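Local coordinates for biliverdin reductase (Synechocystis sp., PDB 5B3V), which probably catalyses the NADPH-dependent reduction of biliverdin to bilirubin, at residues A81-L86 against H175-F180; V102-L107 against H129-E134. All coordinates share one frame; numbering follows the deposited sequence.

Contact 1 (A81-L86 against H175-F180); sequences ATINQL and HQQFGF. With NAP (NADP nicotinamide-adenine-dinucleotide phosphate), chain E.
The backbone at Asn84 and Gln85 runs against the C-terminal end of the short helix 175-178, with Gln85 CA 4.6 Å from Gln177 CA, and Gln85 N donates a rather bent hydrogen bond to Gln177 O, tilted off the carbonyl plane. Here the loop after Rossmann strand 77-80 meets the C-terminal domain at the NADP site. Asn84, a cofactor-binding residue, makes the straighter link: its ND2 gives a bond to Phe178 O of 3.1 Å, nearly linear at 168°, arriving in the carbonyl plane on a lone pair. With CG beside its backbone N (chi1 -69°), the amide extends alongside the Phe178 ring, the two planes 24° apart, and its other end places OD1 2.8 Å from the ribose O3D of NADP. One flat amide thus spans helix end and cofactor. Ile83 works the same way with methyls: CD1 meets Gln177 CG at 3.6 Å, while CG2 lies against the adenine. Gln85 crosses the side chains of Gln176 and Gln177 obliquely and brings OE1 to Gln177 CG. Around the contact, Trp171 packs on Ile83, Asn84 and Gln177, and the Phe178 ring, which touches biliverdin, packs on Ala184 of helix 181-184 and on Tyr238 and Lys240 of strand 233-241.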
# COMPACT_ATOMS: atom_id res chain seq x y z
N ALA A 81 -1.28 -10.23 4.43
CA ALA A 81 -2.00 -9.73 3.27
C ALA A 81 -3.50 -9.92 3.45
O ALA A 81 -4.20 -10.39 2.55
CB ALA A 81 -1.52 -10.41 1.99
N THR A 82 -4.01 -9.58 4.63
CA THR A 82 -5.42 -9.69 4.96
C THR A 82 -6.03 -8.29 5.06
O THR A 82 -5.40 -7.29 4.71
CB THR A 82 -5.60 -10.48 6.26
OG1 THR A 82 -6.99 -10.57 6.58
CG2 THR A 82 -4.86 -9.81 7.40
N ILE A 83 -7.27 -8.23 5.56
CA ILE A 83 -7.98 -6.96 5.62
C ILE A 83 -7.21 -5.97 6.50
O ILE A 83 -6.51 -6.36 7.46
CB ILE A 83 -9.41 -7.16 6.13
CG1 ILE A 83 -9.40 -7.68 7.57
CG2 ILE A 83 -10.16 -8.12 5.22
CD1 ILE A 83 -10.75 -7.66 8.24
N ASN A 84 -7.32 -4.68 6.17
CA ASN A 84 -6.50 -3.66 6.81
C ASN A 84 -6.66 -3.67 8.33
O ASN A 84 -5.68 -3.48 9.06
CB ASN A 84 -6.86 -2.28 6.26
CG ASN A 84 -6.45 -2.10 4.82
OD1 ASN A 84 -5.52 -2.76 4.34
ND2 ASN A 84 -7.12 -1.20 4.12
N GLN A 85 -7.89 -3.88 8.81
CA GLN A 85 -8.17 -3.74 10.23
C GLN A 85 -7.34 -4.70 11.08
O GLN A 85 -7.06 -4.41 12.25
CB GLN A 85 -9.67 -3.97 10.48
CG GLN A 85 -10.11 -3.89 11.93
CD GLN A 85 -11.58 -4.23 12.10
OE1 GLN A 85 -12.14 -5.01 11.33
NE2 GLN A 85 -12.22 -3.65 13.11
N LEU A 86 -6.93 -5.82 10.51
CA LEU A 86 -6.19 -6.84 11.25
C LEU A 86 -4.68 -6.65 11.19
O LEU A 86 -3.96 -7.37 11.88
CB LEU A 86 -6.55 -8.23 10.74
CG LEU A 86 -7.94 -8.75 11.09
CD1 LEU A 86 -8.13 -10.16 10.57
CD2 LEU A 86 -8.16 -8.69 12.60
N HIS A 175 -16.39 0.25 6.62
CA HIS A 175 -15.71 1.33 7.33
C HIS A 175 -14.65 0.81 8.30
O HIS A 175 -13.53 1.32 8.33
CB HIS A 175 -16.74 2.20 8.07
CG HIS A 175 -17.44 3.20 7.20
ND1 HIS A 175 -18.73 3.01 6.73
CD2 HIS A 175 -17.05 4.41 6.73
CE1 HIS A 175 -19.09 4.05 6.00
NE2 HIS A 175 -18.09 4.92 5.99
N GLN A 176 -14.98 -0.22 9.08
CA GLN A 176 -14.05 -0.72 10.10
C GLN A 176 -12.92 -1.55 9.50
O GLN A 176 -11.77 -1.42 9.92
CB GLN A 176 -14.82 -1.53 11.14
CG GLN A 176 -15.55 -0.69 12.16
CD GLN A 176 -14.63 -0.22 13.27
OE1 GLN A 176 -14.30 -0.98 14.18
NE2 GLN A 176 -14.19 1.03 13.19
N GLN A 177 -13.24 -2.42 8.54
CA GLN A 177 -12.23 -3.33 8.01
C GLN A 177 -11.32 -2.66 7.00
O GLN A 177 -10.15 -3.05 6.86
CB GLN A 177 -12.92 -4.55 7.37
CG GLN A 177 -13.61 -5.46 8.38
CD GLN A 177 -14.77 -6.23 7.79
OE1 GLN A 177 -15.64 -6.72 8.51
NE2 GLN A 177 -14.78 -6.34 6.46
N PHE A 178 -11.82 -1.65 6.28
CA PHE A 178 -11.02 -0.88 5.34
C PHE A 178 -10.28 0.26 6.02
O PHE A 178 -9.10 0.50 5.72
CB PHE A 178 -11.93 -0.34 4.22
CG PHE A 178 -11.20 0.13 3.00
CD1 PHE A 178 -10.27 -0.67 2.37
CD2 PHE A 178 -11.50 1.37 2.45
CE1 PHE A 178 -9.62 -0.24 1.23
CE2 PHE A 178 -10.86 1.81 1.30
CZ PHE A 178 -9.91 1.01 0.70
N GLY A 179 -10.94 0.95 6.94
CA GLY A 179 -10.34 2.10 7.59
C GLY A 179 -10.58 3.38 6.81
O GLY A 179 -11.30 3.41 5.81
N PHE A 180 -9.96 4.45 7.29
CA PHE A 180 -10.04 5.72 6.59
C PHE A 180 -9.48 5.55 5.18
O PHE A 180 -8.37 5.01 5.02
CB PHE A 180 -9.29 6.81 7.35
CG PHE A 180 -9.37 8.16 6.70
CD1 PHE A 180 -10.58 8.85 6.65
CD2 PHE A 180 -8.25 8.75 6.15
CE1 PHE A 180 -10.66 10.09 6.05
CE2 PHE A 180 -8.33 9.99 5.55
CZ PHE A 180 -9.53 10.66 5.50
PA NAP E . -8.48 -9.44 -1.28
O1A NAP E . -8.11 -10.04 -2.58
O2A NAP E . -9.89 -9.11 -1.02
O5B NAP E . -7.98 -10.45 -0.13
C5B NAP E . -8.32 -10.40 1.26
C4B NAP E . -8.19 -11.78 1.96
O4B NAP E . -9.31 -11.14 2.69
C3B NAP E . -8.97 -13.12 1.86
O3B NAP E . -8.45 -14.07 2.80
C2B NAP E . -10.30 -12.57 2.28
O2B NAP E . -11.37 -13.51 2.56
C1B NAP E . -9.75 -12.08 3.63
N9A NAP E . -10.85 -11.44 4.35
C8A NAP E . -11.88 -10.81 3.78
N7A NAP E . -12.69 -10.41 4.75
C5A NAP E . -12.18 -10.81 5.92
C6A NAP E . -12.62 -10.64 7.17
N6A NAP E . -13.76 -9.97 7.30
N1A NAP E . -11.96 -11.12 8.23
C2A NAP E . -10.77 -11.82 8.00
N3A NAP E . -10.32 -11.98 6.68
C4A NAP E . -11.06 -11.48 5.67
O3 NAP E . -7.65 -8.05 -1.11
PN NAP E . -6.12 -7.69 -1.48
O1N NAP E . -6.13 -6.59 -2.47
O2N NAP E . -5.40 -8.95 -1.78
O5D NAP E . -5.54 -7.10 -0.10
C5D NAP E . -4.73 -7.66 0.92
C4D NAP E . -4.21 -6.49 1.80
O4D NAP E . -3.71 -6.08 0.45
C3D NAP E . -4.65 -5.02 2.06
O3D NAP E . -3.72 -4.39 2.94
C2D NAP E . -4.52 -4.49 0.69
O2D NAP E . -4.68 -3.06 0.69
C1D NAP E . -3.08 -4.82 0.59
N1N NAP E . -2.57 -4.41 -0.73
C2N NAP E . -3.12 -5.00 -1.87
C3N NAP E . -2.66 -4.63 -3.13
C7N NAP E . -3.20 -5.23 -4.26
O7N NAP E . -4.14 -6.01 -4.18
N7N NAP E . -2.63 -4.87 -5.40
C4N NAP E . -1.65 -3.69 -3.27
C5N NAP E . -1.10 -3.10 -2.14
C6N NAP E . -1.56 -3.45 -0.87
P2B NAP E . -12.14 -14.47 1.54
O1X NAP E . -13.53 -14.35 2.03
O2X NAP E . -11.88 -13.90 0.22
O3X NAP E . -11.51 -15.79 1.79

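Contact 2 (V102-L107 against H129-E134); sequences VLEYPL and HVEHIE. With NAP (NADP nicotinamide-adenine-dinucleotide phosphate), chain E.
Tyr105 lays one face of its ring against the nicotinamide of NADP, whose C6N sits over the ring centre. The CD2 edge of the tyrosine meets Glu131 O, which lies in the ring plane, at 3.3 Å. This is the C-terminal edge of the parallel sheet of a Rossmann fold, where neighbouring strands of the beta-alpha-beta unit 100-104, 111-124 and 128-131 run out into loops at the cofactor. Two nearly straight backbone bonds join the strands: Leu103 N to His129 O, and Glu131 N back to Leu103 O at 2.7 Å. On one face of the sheet Val130 sets its two methyls on the residues that follow strand 100-104, CG1 on Tyr105 CB at 3.7 Å and CG2 on Leu107 CB. The opposite face carries Glu104 and Glu131, whose OE2 and OE1 stand 3.4 Å apart as two acceptors; a salt bridge from Arg28 to Glu104 OE2 probably eases their repulsion. Tyr105 CG lies between its backbone N and carbonyl carbon (chi1 68°), which carries the ring out beside Glu131 and sends OH to Ser187 and biliverdin. With an alanine in place of Tyr105, the nicotinamide would probably lose its flat support, and Ser187 OG and biliverdin O1A their shared hydroxyl partner. His132, one ring face over Tyr105 CB, binds Ser311 through NE2. Its ND1 donates to Glu134 OE2, also bonded to Ser190 OG, which lies close to the imidazole plane and receives the histidine on its syn lone pair, 2.9 Å away.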
# COMPACT_ATOMS: atom_id res chain seq x y z
N VAL A 102 6.35 -9.14 7.16
CA VAL A 102 6.14 -8.39 5.93
C VAL A 102 4.66 -8.07 5.83
O VAL A 102 3.81 -8.96 5.97
CB VAL A 102 6.62 -9.18 4.70
CG1 VAL A 102 6.03 -8.59 3.42
CG2 VAL A 102 8.13 -9.20 4.63
N LEU A 103 4.34 -6.80 5.57
CA LEU A 103 2.96 -6.36 5.45
C LEU A 103 2.72 -5.72 4.10
O LEU A 103 3.59 -5.03 3.55
CB LEU A 103 2.59 -5.35 6.55
CG LEU A 103 2.41 -5.81 7.99
CD1 LEU A 103 3.33 -5.03 8.91
CD2 LEU A 103 0.96 -5.64 8.42
N GLU A 104 1.54 -5.97 3.55
CA GLU A 104 0.99 -5.13 2.51
C GLU A 104 0.43 -3.87 3.16
O GLU A 104 -0.17 -3.94 4.24
CB GLU A 104 -0.11 -5.87 1.75
CG GLU A 104 0.32 -6.51 0.44
CD GLU A 104 1.41 -7.55 0.62
OE1 GLU A 104 1.10 -8.66 1.10
OE2 GLU A 104 2.57 -7.26 0.27
N TYR A 105 0.64 -2.72 2.53
CA TYR A 105 0.22 -1.46 3.15
C TYR A 105 -1.30 -1.43 3.33
O TYR A 105 -2.03 -2.05 2.55
CB TYR A 105 0.71 -0.25 2.34
CG TYR A 105 0.08 -0.04 0.97
CD1 TYR A 105 -1.21 0.44 0.83
CD2 TYR A 105 0.82 -0.28 -0.19
CE1 TYR A 105 -1.78 0.64 -0.41
CE2 TYR A 105 0.26 -0.07 -1.44
CZ TYR A 105 -1.03 0.39 -1.54
OH TYR A 105 -1.59 0.60 -2.78
N PRO A 106 -1.79 -0.70 4.35
CA PRO A 106 -1.05 0.11 5.31
C PRO A 106 -0.40 -0.70 6.42
O PRO A 106 -0.84 -1.82 6.72
CB PRO A 106 -2.12 1.03 5.88
CG PRO A 106 -3.35 0.19 5.86
CD PRO A 106 -3.24 -0.64 4.60
N LEU A 107 0.66 -0.14 7.02
CA LEU A 107 1.25 -0.71 8.22
C LEU A 107 0.19 -0.96 9.29
O LEU A 107 0.03 -2.08 9.78
CB LEU A 107 2.34 0.24 8.73
CG LEU A 107 2.96 0.03 10.12
CD1 LEU A 107 3.55 -1.36 10.26
CD2 LEU A 107 4.01 1.09 10.39
N HIS A 129 8.80 -4.89 7.45
CA HIS A 129 8.78 -4.27 6.13
C HIS A 129 7.35 -4.11 5.66
O HIS A 129 6.55 -5.04 5.75
CB HIS A 129 9.58 -5.10 5.12
CG HIS A 129 9.33 -4.71 3.70
ND1 HIS A 129 9.82 -3.54 3.15
CD2 HIS A 129 8.65 -5.33 2.71
CE1 HIS A 129 9.44 -3.47 1.88
NE2 HIS A 129 8.73 -4.54 1.59
N VAL A 130 7.02 -2.92 5.16
CA VAL A 130 5.75 -2.65 4.50
C VAL A 130 5.99 -2.58 3.00
O VAL A 130 6.86 -1.84 2.53
CB VAL A 130 5.10 -1.35 5.02
CG1 VAL A 130 3.79 -1.09 4.28
CG2 VAL A 130 4.86 -1.44 6.51
N GLU A 131 5.23 -3.37 2.25
CA GLU A 131 5.33 -3.36 0.80
C GLU A 131 4.74 -2.07 0.24
O GLU A 131 3.71 -1.59 0.72
CB GLU A 131 4.62 -4.59 0.22
CG GLU A 131 4.13 -4.46 -1.21
CD GLU A 131 2.79 -3.75 -1.31
OE1 GLU A 131 1.89 -4.07 -0.52
OE2 GLU A 131 2.66 -2.85 -2.17
N HIS A 132 5.40 -1.52 -0.78
CA HIS A 132 4.93 -0.32 -1.48
C HIS A 132 5.23 -0.48 -2.96
O HIS A 132 6.22 0.05 -3.48
CB HIS A 132 5.56 0.95 -0.91
CG HIS A 132 4.98 1.37 0.41
ND1 HIS A 132 3.91 2.23 0.51
CD2 HIS A 132 5.33 1.05 1.68
CE1 HIS A 132 3.62 2.42 1.78
NE2 HIS A 132 4.46 1.72 2.51
N ILE A 133 4.36 -1.21 -3.66
CA ILE A 133 4.56 -1.49 -5.08
C ILE A 133 4.30 -0.28 -5.97
O ILE A 133 4.69 -0.30 -7.14
CB ILE A 133 3.67 -2.67 -5.54
CG1 ILE A 133 2.19 -2.39 -5.26
CG2 ILE A 133 4.12 -3.97 -4.89
CD1 ILE A 133 1.26 -3.49 -5.73
N GLU A 134 3.65 0.76 -5.45
CA GLU A 134 3.52 1.99 -6.23
C GLU A 134 4.86 2.66 -6.46
O GLU A 134 4.99 3.44 -7.41
CB GLU A 134 2.56 2.98 -5.55
CG GLU A 134 3.15 3.74 -4.37
CD GLU A 134 3.16 2.94 -3.09
OE1 GLU A 134 2.94 1.71 -3.14
OE2 GLU A 134 3.37 3.54 -2.01
PA NAP E . -8.48 -9.44 -1.28
O1A NAP E . -8.11 -10.04 -2.58
O2A NAP E . -9.89 -9.11 -1.02
O5B NAP E . -7.98 -10.45 -0.13
C5B NAP E . -8.32 -10.40 1.26
C4B NAP E . -8.19 -11.78 1.96
O4B NAP E . -9.31 -11.14 2.69
C3B NAP E . -8.97 -13.12 1.86
O3B NAP E . -8.45 -14.07 2.80
C2B NAP E . -10.30 -12.57 2.28
O2B NAP E . -11.37 -13.51 2.56
C1B NAP E . -9.75 -12.08 3.63
N9A NAP E . -10.85 -11.44 4.35
C8A NAP E . -11.88 -10.81 3.78
N7A NAP E . -12.69 -10.41 4.75
C5A NAP E . -12.18 -10.81 5.92
C6A NAP E . -12.62 -10.64 7.17
N6A NAP E . -13.76 -9.97 7.30
N1A NAP E . -11.96 -11.12 8.23
C2A NAP E . -10.77 -11.82 8.00
N3A NAP E . -10.32 -11.98 6.68
C4A NAP E . -11.06 -11.48 5.67
O3 NAP E . -7.65 -8.05 -1.11
PN NAP E . -6.12 -7.69 -1.48
O1N NAP E . -6.13 -6.59 -2.47
O2N NAP E . -5.40 -8.95 -1.78
O5D NAP E . -5.54 -7.10 -0.10
C5D NAP E . -4.73 -7.66 0.92
C4D NAP E . -4.21 -6.49 1.80
O4D NAP E . -3.71 -6.08 0.45
C3D NAP E . -4.65 -5.02 2.06
O3D NAP E . -3.72 -4.39 2.94
C2D NAP E . -4.52 -4.49 0.69
O2D NAP E . -4.68 -3.06 0.69
C1D NAP E . -3.08 -4.82 0.59
N1N NAP E . -2.57 -4.41 -0.73
C2N NAP E . -3.12 -5.00 -1.87
C3N NAP E . -2.66 -4.63 -3.13
C7N NAP E . -3.20 -5.23 -4.26
O7N NAP E . -4.14 -6.01 -4.18
N7N NAP E . -2.63 -4.87 -5.40
C4N NAP E . -1.65 -3.69 -3.27
C5N NAP E . -1.10 -3.10 -2.14
C6N NAP E . -1.56 -3.45 -0.87
P2B NAP E . -12.14 -14.47 1.54
O1X NAP E . -13.53 -14.35 2.03
O2X NAP E . -11.88 -13.90 0.22
O3X NAP E . -11.51 -15.79 1.79

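In the fold
From the N terminus the chain first lays down the early Rossmann strands, then leaves strand 77-80 through 81-86, the first half of contact 1. Helix 87-96 leads to strand 100-104 and the first half of contact 2; helix 111-124 then returns the chain to 128-131, the outermost strand on that side, closing this short loop. Contact 1 closes much later, once the chain has entered the C-terminal alpha/beta domain through strand 153-163 and reached helix 175-178. Contact 2 is therefore enclosed by contact 1 without crossing it. The first ties domain to domain, the second strand to strand; their centres lie about 14 Å apart, Asn84 packs on Pro106, and both touch NADP.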